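Local coordinates for protein putative polyketide cyclase (Silicibacter sp. TM1040, PDB 3F8H) that is of unknown function but, as a putative polyketide cyclase with a SnoaL-like domain, may act on a small molecule in the pocket of its fold, at residues A[36-49]-A[57-69]. Sequence-based numbering, arbitrary orientation.
With CA (calcium ion), chain C.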
loop_
_atom_site.group_PDB
_atom_site.type_symbol
_atom_site.label_atom_id
_atom_site.label_comp_id
_atom_site.label_asym_id
_atom_site.label_seq_id
_atom_site.Cartn_x
_atom_site.Cartn_y
_atom_site.Cartn_z
ATOM N N THR A 36 3.644 -21.141 -8.618
ATOM C CA THR A 36 2.271 -20.622 -8.743
ATOM C C THR A 36 1.238 -21.536 -8.125
ATOM O O THR A 36 0.189 -21.066 -7.686
ATOM C CB THR A 36 1.862 -20.241 -10.222
ATOM O OG1 THR A 36 1.640 -21.422 -11.012
ATOM C CG2 THR A 36 2.936 -19.368 -10.861
ATOM N N ASP A 37 1.532 -22.832 -8.083
ATOM C CA ASP A 37 0.577 -23.802 -7.531
ATOM C C ASP A 37 0.418 -23.501 -6.047
ATOM O O ASP A 37 -0.673 -23.534 -5.499
ATOM C CB ASP A 37 1.055 -25.225 -7.698
ATOM C CG ASP A 37 1.280 -25.576 -9.146
ATOM O OD1 ASP A 37 0.291 -25.507 -9.928
ATOM O OD2 ASP A 37 2.443 -25.863 -9.496
ATOM N N GLY A 38 1.529 -23.129 -5.436
ATOM C CA GLY A 38 1.522 -22.800 -4.020
ATOM C C GLY A 38 0.747 -21.528 -3.752
ATOM O O GLY A 38 0.054 -21.402 -2.741
HETATM N N MSE A 39 0.836 -20.582 -4.675
HETATM C CA MSE A 39 0.103 -19.298 -4.531
HETATM C C MSE A 39 -1.380 -19.514 -4.700
HETATM O O MSE A 39 -2.221 -19.029 -3.917
HETATM C CB MSE A 39 0.572 -18.289 -5.574
HETATM C CG MSE A 39 2.002 -17.895 -5.402
HETATM SE SE MSE A 39 2.681 -16.830 -6.931
HETATM C CE MSE A 39 1.696 -15.227 -6.563
ATOM N N LEU A 40 -1.712 -20.303 -5.715
ATOM C CA LEU A 40 -3.109 -20.556 -6.036
ATOM C C LEU A 40 -3.826 -21.249 -4.898
ATOM O O LEU A 40 -5.015 -20.996 -4.618
ATOM C CB LEU A 40 -3.236 -21.380 -7.335
ATOM C CG LEU A 40 -2.901 -20.590 -8.595
ATOM C CD1 LEU A 40 -2.599 -21.541 -9.771
ATOM C CD2 LEU A 40 -4.032 -19.594 -8.892
ATOM N N ALA A 41 -3.071 -22.101 -4.237
ATOM C CA ALA A 41 -3.574 -22.889 -3.115
ATOM C C ALA A 41 -3.945 -22.004 -1.885
ATOM O O ALA A 41 -4.704 -22.397 -0.991
ATOM C CB ALA A 41 -2.525 -23.995 -2.720
ATOM N N CYS A 42 -3.395 -20.808 -1.868
ATOM C CA CYS A 42 -3.631 -19.843 -0.783
ATOM C C CYS A 42 -4.884 -19.010 -0.994
ATOM O O CYS A 42 -5.315 -18.248 -0.120
ATOM C CB CYS A 42 -2.466 -18.864 -0.695
ATOM S SG CYS A 42 -0.983 -19.595 -0.047
ATOM N N LEU A 43 -5.453 -19.147 -2.181
ATOM C CA LEU A 43 -6.600 -18.348 -2.577
ATOM C C LEU A 43 -7.939 -19.050 -2.573
ATOM O O LEU A 43 -8.042 -20.234 -2.871
ATOM C CB LEU A 43 -6.396 -17.823 -4.003
ATOM C CG LEU A 43 -5.035 -17.254 -4.353
ATOM C CD1 LEU A 43 -5.060 -16.861 -5.790
ATOM C CD2 LEU A 43 -4.590 -16.038 -3.463
ATOM N N SER A 44 -8.975 -18.262 -2.303
ATOM C CA SER A 44 -10.356 -18.753 -2.420
ATOM C C SER A 44 -10.776 -18.797 -3.897
ATOM O O SER A 44 -10.208 -18.120 -4.748
ATOM C CB SER A 44 -11.358 -17.870 -1.653
ATOM O OG SER A 44 -11.465 -16.602 -2.260
ATOM N N GLU A 45 -11.789 -19.620 -4.165
ATOM C CA GLU A 45 -12.315 -19.799 -5.513
ATOM C C GLU A 45 -12.872 -18.495 -6.030
ATOM O O GLU A 45 -12.915 -18.233 -7.225
ATOM C CB GLU A 45 -13.398 -20.882 -5.533
ATOM C CG GLU A 45 -12.864 -22.290 -5.317
ATOM C CD GLU A 45 -12.155 -22.822 -6.544
ATOM O OE1 GLU A 45 -11.995 -22.044 -7.503
ATOM O OE2 GLU A 45 -11.802 -24.026 -6.572
ATOM N N ASP A 46 -13.275 -17.649 -5.106
ATOM C CA ASP A 46 -13.877 -16.336 -5.472
ATOM C C ASP A 46 -12.930 -15.136 -5.273
ATOM O O ASP A 46 -13.312 -13.966 -5.220
ATOM C CB ASP A 46 -15.175 -16.146 -4.743
ATOM C CG ASP A 46 -15.007 -16.110 -3.246
ATOM O OD1 ASP A 46 -13.944 -16.525 -2.735
ATOM O OD2 ASP A 46 -15.962 -15.674 -2.587
ATOM N N VAL A 47 -11.658 -15.440 -5.244
ATOM C CA VAL A 47 -10.650 -14.391 -5.027
ATOM C C VAL A 47 -10.814 -13.201 -6.000
ATOM O O VAL A 47 -11.007 -13.363 -7.205
ATOM C CB VAL A 47 -9.234 -14.948 -5.110
ATOM C CG1 VAL A 47 -8.946 -15.467 -6.556
ATOM C CG2 VAL A 47 -8.211 -13.886 -4.606
ATOM N N ALA A 48 -10.801 -12.009 -5.405
ATOM C CA ALA A 48 -10.859 -10.762 -6.105
ATOM C C ALA A 48 -9.497 -10.114 -6.098
ATOM O O ALA A 48 -9.035 -9.591 -5.083
ATOM C CB ALA A 48 -11.938 -9.806 -5.507
ATOM N N HIS A 49 -8.898 -10.109 -7.294
ATOM C CA HIS A 49 -7.599 -9.525 -7.561
ATOM C C HIS A 49 -7.821 -8.138 -8.141
ATOM O O HIS A 49 -8.271 -7.938 -9.272
ATOM C CB HIS A 49 -6.812 -10.425 -8.480
ATOM C CG HIS A 49 -5.478 -9.886 -8.881
ATOM N ND1 HIS A 49 -4.881 -10.228 -10.082
ATOM C CD2 HIS A 49 -4.622 -9.042 -8.262
ATOM C CE1 HIS A 49 -3.709 -9.636 -10.169
ATOM N NE2 HIS A 49 -3.534 -8.894 -9.087
ATOM N N ARG A 57 -10.196 -8.799 -11.188
ATOM C CA ARG A 57 -10.158 -10.119 -11.779
ATOM C C ARG A 57 -10.523 -11.092 -10.709
ATOM O O ARG A 57 -9.861 -11.189 -9.692
ATOM C CB ARG A 57 -8.733 -10.401 -12.329
ATOM C CG ARG A 57 -8.259 -9.421 -13.386
ATOM C CD ARG A 57 -6.802 -9.576 -13.690
ATOM N NE ARG A 57 -6.424 -10.960 -14.060
ATOM C CZ ARG A 57 -6.490 -11.454 -15.284
ATOM N NH1 ARG A 57 -6.927 -10.724 -16.281
ATOM N NH2 ARG A 57 -6.127 -12.698 -15.511
ATOM N N VAL A 58 -11.565 -11.851 -10.960
ATOM C CA VAL A 58 -12.072 -12.775 -9.970
ATOM C C VAL A 58 -11.814 -14.229 -10.312
ATOM O O VAL A 58 -12.086 -14.685 -11.416
ATOM C CB VAL A 58 -13.602 -12.588 -9.822
ATOM C CG1 VAL A 58 -14.189 -13.682 -8.957
ATOM C CG2 VAL A 58 -13.946 -11.162 -9.269
ATOM N N GLY A 59 -11.274 -14.958 -9.349
ATOM C CA GLY A 59 -11.138 -16.403 -9.514
ATOM C C GLY A 59 -9.727 -16.849 -9.834
ATOM O O GLY A 59 -8.886 -16.078 -10.251
ATOM N N LYS A 60 -9.537 -18.149 -9.685
ATOM C CA LYS A 60 -8.234 -18.762 -9.849
ATOM C C LYS A 60 -7.782 -18.918 -11.281
ATOM O O LYS A 60 -6.603 -18.902 -11.530
ATOM C CB LYS A 60 -8.169 -20.116 -9.121
ATOM C CG LYS A 60 -8.261 -20.041 -7.571
ATOM C CD LYS A 60 -8.040 -21.454 -7.050
ATOM C CE LYS A 60 -7.928 -21.564 -5.558
ATOM N NZ LYS A 60 -7.715 -22.981 -5.220
ATOM N N GLU A 61 -8.713 -19.082 -12.215
ATOM C CA GLU A 61 -8.354 -19.168 -13.654
ATOM C C GLU A 61 -7.710 -17.878 -14.123
ATOM O O GLU A 61 -6.635 -17.883 -14.762
ATOM C CB GLU A 61 -9.539 -19.550 -14.519
ATOM C CG GLU A 61 -10.008 -20.976 -14.213
ATOM C CD GLU A 61 -11.259 -21.352 -15.002
ATOM O OE1 GLU A 61 -11.439 -20.776 -16.088
ATOM O OE2 GLU A 61 -12.045 -22.223 -14.547
ATOM N N LYS A 62 -8.328 -16.759 -13.753
ATOM C CA LYS A 62 -7.762 -15.435 -14.078
ATOM C C LYS A 62 -6.407 -15.227 -13.386
ATOM O O LYS A 62 -5.469 -14.681 -13.946
ATOM C CB LYS A 62 -8.702 -14.322 -13.649
ATOM C CG LYS A 62 -9.966 -14.192 -14.526
ATOM C CD LYS A 62 -9.717 -13.261 -15.687
ATOM C CE LYS A 62 -10.992 -13.013 -16.487
ATOM N NZ LYS A 62 -11.538 -14.325 -16.995
ATOM N N PHE A 63 -6.316 -15.669 -12.146
ATOM C CA PHE A 63 -5.097 -15.449 -11.380
ATOM C C PHE A 63 -3.942 -16.254 -11.978
ATOM O O PHE A 63 -2.833 -15.763 -12.079
ATOM C CB PHE A 63 -5.279 -15.761 -9.889
ATOM C CG PHE A 63 -4.224 -15.141 -9.010
ATOM C CD1 PHE A 63 -3.064 -15.832 -8.694
ATOM C CD2 PHE A 63 -4.412 -13.884 -8.478
ATOM C CE1 PHE A 63 -2.094 -15.264 -7.908
ATOM C CE2 PHE A 63 -3.426 -13.297 -7.669
ATOM C CZ PHE A 63 -2.271 -14.004 -7.389
ATOM N N ALA A 64 -4.227 -17.478 -12.374
ATOM C CA ALA A 64 -3.208 -18.326 -12.988
ATOM C C ALA A 64 -2.707 -17.700 -14.287
ATOM O O ALA A 64 -1.494 -17.677 -14.549
ATOM C CB ALA A 64 -3.738 -19.768 -13.214
ATOM N N ALA A 65 -3.627 -17.152 -15.075
ATOM C CA ALA A 65 -3.255 -16.489 -16.348
ATOM C C ALA A 65 -2.378 -15.273 -16.066
ATOM O O ALA A 65 -1.395 -14.992 -16.743
ATOM C CB ALA A 65 -4.521 -16.049 -17.160
ATOM N N PHE A 66 -2.750 -14.589 -15.009
ATOM C CA PHE A 66 -2.022 -13.408 -14.555
ATOM C C PHE A 66 -0.578 -13.773 -14.129
ATOM O O PHE A 66 0.377 -13.102 -14.476
ATOM C CB PHE A 66 -2.754 -12.721 -13.399
ATOM C CG PHE A 66 -1.901 -11.760 -12.647
ATOM C CD1 PHE A 66 -1.608 -10.528 -13.171
ATOM C CD2 PHE A 66 -1.382 -12.107 -11.403
ATOM C CE1 PHE A 66 -0.809 -9.638 -12.476
ATOM C CE2 PHE A 66 -0.585 -11.225 -10.706
ATOM C CZ PHE A 66 -0.276 -9.999 -11.259
ATOM N N CYS A 67 -0.440 -14.876 -13.405
ATOM C CA CYS A 67 0.892 -15.334 -12.987
ATOM C C CYS A 67 1.728 -15.704 -14.197
ATOM O O CYS A 67 2.907 -15.439 -14.230
ATOM C CB CYS A 67 0.802 -16.504 -12.011
ATOM S SG CYS A 67 0.189 -16.037 -10.406
ATOM N N ALA A 68 1.093 -16.305 -15.193
ATOM C CA ALA A 68 1.812 -16.687 -16.420
ATOM C C ALA A 68 2.336 -15.434 -17.119
ATOM O O ALA A 68 3.467 -15.358 -17.648
ATOM C CB ALA A 68 0.923 -17.515 -17.335
ATOM N N HIS A 69 1.496 -14.428 -17.098
ATOM C CA HIS A 69 1.855 -13.156 -17.706
ATOM C C HIS A 69 3.063 -12.589 -16.965
ATOM O O HIS A 69 4.050 -12.161 -17.573
ATOM C CB HIS A 69 0.689 -12.168 -17.661
ATOM C CG HIS A 69 1.000 -10.865 -18.296
ATOM N ND1 HIS A 69 0.853 -10.653 -19.648
ATOM C CD2 HIS A 69 1.483 -9.709 -17.777
ATOM C CE1 HIS A 69 1.245 -9.424 -19.936
ATOM N NE2 HIS A 69 1.629 -8.831 -18.822
HETATM CA CA CA C . 4.648 -25.778 -8.543
HETATM O O HOH W 1 -8.023 -22.737 -2.473
HETATM O O HOH W 2 -11.873 -19.729 -9.112
HETATM O O HOH W 3 -9.286 -24.934 -7.193
HETATM O O HOH W 4 -6.017 -12.356 -11.574
HETATM O O HOH W 5 3.610 -27.420 -7.280
HETATM O O HOH W 6 6.282 -26.878 -7.269
HETATM O O HOH W 7 6.771 -24.922 -8.789
#
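Phe63 of helix 60-69 packs against Leu43, Leu40, Met39 and His49, which makes its ring the hub of the tight side. Leu43 CD1 sits over one face, 3.8 Å from the ring centroid, a CH-pi contact. Met39, a selenomethionine, brings CE to the ring edge. On the His49 side the Phe63 edge turns toward the imidazole face, with CE2 over it. His49 in turn points its own edge at Phe66: CE1 stands over the centre of that ring, 3.5 Å from Phe66 CE2, with the planes at 63°. CG of His49 lies anti to the backbone N (chi1 177°), which carries the imidazole to both phenylalanines. At the imidazole edge a water joins His49 ND1 to Arg57 NE. With an alanine at position 63, Leu43 CD1 would probably lose the ring face it rests on, and a gap would open toward His49.

The hairpin strands 47-50 and 55-58 fix the base of this cluster, within the SnoaL-like domain. His49 and Arg57 exchange two backbone hydrogen bonds, and Gly59 N, at the helix N-cap, donates to Val47 O at 2.7 Å.

The other side is wet. The extended Lys60 chain runs alongside the turn, its CE against Leu40 O and Leu43 O. Its NZ stays 4.4 Å from Glu45 OE2, beyond a salt bridge. Water bridges that gap, and another links NZ to Leu43 O. At the N-terminal end of helix 36-40, away from Lys60, Asp37 OD2 and Asp35 bind a calcium ion.

Apolar and aromatic contacts thus carry the inner side, while the Lys60 and Glu45 charges meet through water.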